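Local coordinates for DNA repair protein MmcB-related protein (Silicibacter pomeroyi, PDB 3DNX) that is of unknown function but belongs to the MmcB-like family of the PDDEXK nuclease clan and may take part in DNA repair, at residues G52-I57 with V127-F132; F35-A38 with R42-V45. One frame throughout, in Å; residues are numbered along the deposited sequence.

Interaction 1 (G52-I57 with V127-F132)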
loop_
_atom_site.group_PDB
_atom_site.type_symbol
_atom_site.label_atom_id
_atom_site.label_comp_id
_atom_site.label_asym_id
_atom_site.label_seq_id
_atom_site.Cartn_x
_atom_site.Cartn_y
_atom_site.Cartn_z
ATOM N N GLY A 52 -9.045 9.546 -2.535
ATOM C CA GLY A 52 -8.689 8.831 -3.736
ATOM C C GLY A 52 -8.157 9.699 -4.865
ATOM O O GLY A 52 -8.041 9.239 -5.968
ATOM N N GLU A 53 -7.792 10.934 -4.572
ATOM C CA GLU A 53 -7.158 11.839 -5.546
ATOM C C GLU A 53 -5.788 11.228 -5.966
ATOM O O GLU A 53 -5.074 10.658 -5.138
ATOM C CB GLU A 53 -6.984 13.236 -4.922
ATOM C CG GLU A 53 -8.258 13.843 -4.211
ATOM C CD GLU A 53 -8.283 13.675 -2.650
ATOM O OE1 GLU A 53 -8.529 14.651 -1.906
ATOM O OE2 GLU A 53 -8.057 12.591 -2.145
ATOM N N ILE A 54 -5.460 11.262 -7.253
ATOM C CA ILE A 54 -4.192 10.703 -7.741
ATOM C C ILE A 54 -3.341 11.853 -8.306
ATOM O O ILE A 54 -3.780 12.606 -9.183
ATOM C CB ILE A 54 -4.413 9.572 -8.802
ATOM C CG1 ILE A 54 -5.101 8.364 -8.151
ATOM C CG2 ILE A 54 -3.072 9.077 -9.409
ATOM C CD1 ILE A 54 -5.900 7.551 -9.129
ATOM N N TRP A 55 -2.122 11.977 -7.759
ATOM C CA TRP A 55 -1.128 12.948 -8.176
ATOM C C TRP A 55 0.092 12.240 -8.714
ATOM O O TRP A 55 0.532 11.237 -8.167
ATOM C CB TRP A 55 -0.688 13.777 -6.978
ATOM C CG TRP A 55 -1.702 14.742 -6.465
ATOM C CD1 TRP A 55 -3.025 14.815 -6.776
ATOM C CD2 TRP A 55 -1.464 15.763 -5.494
ATOM N NE1 TRP A 55 -3.636 15.809 -6.041
ATOM C CE2 TRP A 55 -2.690 16.411 -5.254
ATOM C CE3 TRP A 55 -0.348 16.161 -4.789
ATOM C CZ2 TRP A 55 -2.819 17.467 -4.359
ATOM C CZ3 TRP A 55 -0.478 17.237 -3.893
ATOM C CH2 TRP A 55 -1.709 17.860 -3.701
ATOM N N VAL A 56 0.613 12.734 -9.816
ATOM C CA VAL A 56 1.877 12.284 -10.344
ATOM C C VAL A 56 2.850 13.440 -10.137
ATOM O O VAL A 56 2.561 14.614 -10.491
ATOM C CB VAL A 56 1.763 11.916 -11.829
ATOM C CG1 VAL A 56 3.153 11.963 -12.531
ATOM C CG2 VAL A 56 1.043 10.560 -11.969
ATOM N N ILE A 57 4.002 13.107 -9.564
ATOM C CA ILE A 57 5.073 14.071 -9.366
ATOM C C ILE A 57 6.339 13.534 -10.010
ATOM O O ILE A 57 6.854 12.475 -9.627
ATOM C CB ILE A 57 5.332 14.381 -7.870
ATOM C CG1 ILE A 57 4.062 14.907 -7.222
ATOM C CG2 ILE A 57 6.466 15.411 -7.672
ATOM C CD1 ILE A 57 3.476 13.929 -6.270
ATOM N N VAL A 127 -8.455 1.103 -11.071
ATOM C CA VAL A 127 -7.308 0.320 -11.521
ATOM C C VAL A 127 -6.026 0.832 -10.892
ATOM O O VAL A 127 -5.200 0.049 -10.405
ATOM C CB VAL A 127 -7.181 0.330 -13.063
ATOM C CG1 VAL A 127 -5.861 -0.300 -13.507
ATOM C CG2 VAL A 127 -8.299 -0.427 -13.670
ATOM N N LEU A 128 -5.853 2.161 -10.884
ATOM C CA LEU A 128 -4.645 2.739 -10.388
ATOM C C LEU A 128 -4.504 2.612 -8.868
ATOM O O LEU A 128 -3.419 2.435 -8.381
ATOM C CB LEU A 128 -4.580 4.218 -10.777
ATOM C CG LEU A 128 -4.424 4.493 -12.268
ATOM C CD1 LEU A 128 -4.626 5.995 -12.496
ATOM C CD2 LEU A 128 -3.023 4.039 -12.748
ATOM N N ILE A 129 -5.591 2.759 -8.132
ATOM C CA ILE A 129 -5.568 2.545 -6.677
ATOM C C ILE A 129 -5.206 1.098 -6.305
ATOM O O ILE A 129 -4.435 0.854 -5.353
ATOM C CB ILE A 129 -6.875 3.045 -5.993
ATOM C CG1 ILE A 129 -6.988 4.565 -6.214
ATOM C CG2 ILE A 129 -6.912 2.625 -4.450
ATOM C CD1 ILE A 129 -8.138 5.225 -5.529
ATOM N N GLN A 130 -5.688 0.156 -7.095
ATOM C CA GLN A 130 -5.386 -1.258 -6.905
ATOM C C GLN A 130 -3.890 -1.503 -7.119
ATOM O O GLN A 130 -3.244 -2.264 -6.355
ATOM C CB GLN A 130 -6.227 -2.133 -7.851
ATOM C CG GLN A 130 -5.811 -3.590 -7.941
ATOM C CD GLN A 130 -6.281 -4.377 -6.782
ATOM O OE1 GLN A 130 -7.403 -4.184 -6.323
ATOM N NE2 GLN A 130 -5.459 -5.324 -6.323
ATOM N N LYS A 131 -3.345 -0.839 -8.139
ATOM C CA LYS A 131 -1.933 -0.977 -8.489
ATOM C C LYS A 131 -1.059 -0.359 -7.420
ATOM O O LYS A 131 -0.029 -0.912 -7.072
ATOM C CB LYS A 131 -1.639 -0.325 -9.836
ATOM C CG LYS A 131 -2.015 -1.176 -11.005
ATOM C CD LYS A 131 -1.835 -0.454 -12.339
ATOM C CE LYS A 131 -2.598 -1.231 -13.419
ATOM N NZ LYS A 131 -1.767 -1.385 -14.661
ATOM N N PHE A 132 -1.469 0.806 -6.938
ATOM C CA PHE A 132 -0.770 1.507 -5.884
ATOM C C PHE A 132 -0.719 0.650 -4.609
ATOM O O PHE A 132 0.365 0.449 -4.029
ATOM C CB PHE A 132 -1.478 2.826 -5.648
ATOM C CG PHE A 132 -0.877 3.674 -4.586
ATOM C CD1 PHE A 132 -0.102 4.774 -4.924
ATOM C CD2 PHE A 132 -1.117 3.435 -3.250
ATOM C CE1 PHE A 132 0.425 5.589 -3.936
ATOM C CE2 PHE A 132 -0.595 4.241 -2.264
ATOM C CZ PHE A 132 0.199 5.312 -2.592
#
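I54 meets L128 through the far end of its longer branch, and the side-chain contacts between G52-I57 and V127-F132 are aliphatic. I54 CD1 lies 3.9 Å from L128 CD1 and the same 3.9 Å from L128 CB, so the methyl rests against both the root and one branch of the leucine. The two side chains cross obliquely. In I54, CG1 stands anti to the carbonyl carbon (chi1 -66°) and the chain then runs on nearly extended, which carries CD1 out from the strand to the helix. One residue further along the helix, I129 CG1 approaches I54 CD1 at 4.3 Å, a looser touch on another side of the same methyl. L120 and M46 also pack on I54, and L120 on L128.

The contact sets helix 122-144 against one face of the mixed six-stranded sheet, at the start of strand 54-59. Strand 54-59 is third of the six, antiparallel to 43-48 and parallel to 81-86, consistent with the PDDEXK nuclease-like fold.

Backbone is what I129 meets at G52: its CD1 sits 4.0 Å from G52 O and 4.1 Å from G52 CA. With a positive phi of 89°, a side chain at this position would be pressed against the preceding carbonyl oxygen and would come close to the isoleucine methyl as well.

Polar atoms at the strand's start find partners nearby. G52 O accepts a hydrogen bond from R125 NH1, on the same helix one turn before I129, while I54 N is bonded to D80 OD2. The same stretch of helix also reaches the second subunit: I129 packs on I129 and Q130 on G52 of that chain.

Interaction 2 (F35-A38 with R42-V45)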
loop_
_atom_site.group_PDB
_atom_site.type_symbol
_atom_site.label_atom_id
_atom_site.label_comp_id
_atom_site.label_asym_id
_atom_site.label_seq_id
_atom_site.Cartn_x
_atom_site.Cartn_y
_atom_site.Cartn_z
ATOM N N PHE A 35 6.324 4.246 -9.792
ATOM C CA PHE A 35 5.067 3.637 -10.081
ATOM C C PHE A 35 4.765 3.474 -11.580
ATOM O O PHE A 35 4.939 4.420 -12.357
ATOM C CB PHE A 35 3.973 4.479 -9.486
ATOM C CG PHE A 35 2.638 3.898 -9.667
ATOM C CD1 PHE A 35 1.764 4.441 -10.578
ATOM C CD2 PHE A 35 2.259 2.770 -8.957
ATOM C CE1 PHE A 35 0.514 3.920 -10.752
ATOM C CE2 PHE A 35 1.013 2.229 -9.156
ATOM C CZ PHE A 35 0.127 2.816 -10.044
ATOM N N VAL A 36 4.251 2.314 -11.953
ATOM C CA VAL A 36 3.952 1.972 -13.365
ATOM C C VAL A 36 2.443 1.990 -13.626
ATOM O O VAL A 36 1.730 1.023 -13.301
ATOM C CB VAL A 36 4.518 0.616 -13.767
ATOM C CG1 VAL A 36 4.087 0.241 -15.195
ATOM C CG2 VAL A 36 6.020 0.608 -13.643
ATOM N N PRO A 37 1.934 3.082 -14.212
ATOM C CA PRO A 37 0.494 3.152 -14.492
ATOM C C PRO A 37 0.032 2.358 -15.719
ATOM O O PRO A 37 -1.161 2.045 -15.842
ATOM C CB PRO A 37 0.257 4.656 -14.662
ATOM C CG PRO A 37 1.582 5.209 -15.148
ATOM C CD PRO A 37 2.654 4.318 -14.596
ATOM N N ALA A 38 0.964 2.044 -16.613
ATOM C CA ALA A 38 0.671 1.346 -17.854
ATOM C C ALA A 38 2.014 0.944 -18.429
ATOM O O ALA A 38 3.043 1.550 -18.103
ATOM C CB ALA A 38 -0.085 2.253 -18.851
ATOM N N ARG A 42 6.657 5.027 -16.374
ATOM C CA ARG A 42 6.974 4.972 -14.956
ATOM C C ARG A 42 7.014 6.375 -14.391
ATOM O O ARG A 42 7.587 7.275 -15.014
ATOM C CB ARG A 42 8.298 4.278 -14.727
ATOM C CG ARG A 42 8.452 3.799 -13.298
ATOM C CD ARG A 42 9.743 3.050 -13.108
ATOM N NE ARG A 42 10.861 3.966 -13.260
ATOM C CZ ARG A 42 12.142 3.665 -13.050
ATOM N NH1 ARG A 42 12.501 2.445 -12.628
ATOM N NH2 ARG A 42 13.071 4.616 -13.241
ATOM N N VAL A 43 6.350 6.589 -13.257
ATOM C CA VAL A 43 6.325 7.909 -12.664
ATOM C C VAL A 43 7.159 7.913 -11.384
ATOM O O VAL A 43 7.180 6.943 -10.648
ATOM C CB VAL A 43 4.876 8.435 -12.394
ATOM C CG1 VAL A 43 3.951 8.289 -13.629
ATOM C CG2 VAL A 43 4.286 7.820 -11.210
ATOM N N ASP A 44 7.839 9.024 -11.127
ATOM C CA ASP A 44 8.807 9.101 -10.015
ATOM C C ASP A 44 8.144 8.990 -8.634
ATOM O O ASP A 44 8.611 8.239 -7.785
ATOM C CB ASP A 44 9.593 10.404 -10.114
ATOM C CG ASP A 44 10.457 10.474 -11.376
ATOM O OD1 ASP A 44 10.836 9.407 -11.903
ATOM O OD2 ASP A 44 10.747 11.616 -11.794
ATOM N N VAL A 45 7.056 9.734 -8.445
ATOM C CA VAL A 45 6.238 9.604 -7.263
ATOM C C VAL A 45 4.771 9.612 -7.679
ATOM O O VAL A 45 4.336 10.474 -8.454
ATOM C CB VAL A 45 6.513 10.721 -6.231
ATOM C CG1 VAL A 45 5.543 10.606 -5.023
ATOM C CG2 VAL A 45 7.955 10.647 -5.744
#
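F35 and V43 form an antiparallel hydrogen-bonded pair. V43 N donates to F35 O over 2.7 Å, almost straight at 169°, tilted slightly from the carbonyl plane. The return bond, F35 N to V43 O at 3.0 Å, is more bent at 137°, although the donor lies in the carbonyl plane. F35 O is approached a second time, by R42 CA at 3.3 Å in a CA-H...O contact. Beyond the pair, D44 N is bonded to E58 OE2 and D44 OD2 to C59 N; D44 and E58 probably correspond to the acidic positions of the PD-(D/E)XK motif, and C59 is a sodium ligand.

V43 CG2 falls between its own backbone N and carbonyl carbon, and there meets F35 CB at 3.8 Å near the edge of the ring; CG1 reaches P37 CG at 4.2 Å. Cutting V43 back to an alanine removes the methyls at F35 CB and P37 CG and would probably open a gap beside the F35 ring edge. On the exposed side V36 CG2 touches R42 CG. Strands 30-35 and 43-48 form a beta hairpin with the loop between them, F35 and P37 packing on helix 122-144 and V43 on strand 54-59.

Both interactions are largely buried, but interaction 2 runs out to the surface at V36 and R42, whereas interaction 1 continues into the subunit interface. Their chemistry follows their place in the fold: paired backbone amides knit neighbouring strands in interaction 2, and in interaction 1 only aliphatic ends and a glycine backbone bring helix and sheet together. Both reach the same sheet, where I57 N lies 2.9 Å from V45 O, probably a hydrogen bond between strands 54-59 and 43-48. Helix 122-144, part of interaction 1, also packs on F35 and P37 of interaction 2: K131 CB lies 3.6 Å from F35 CZ, and L128 also touches F35 and P37.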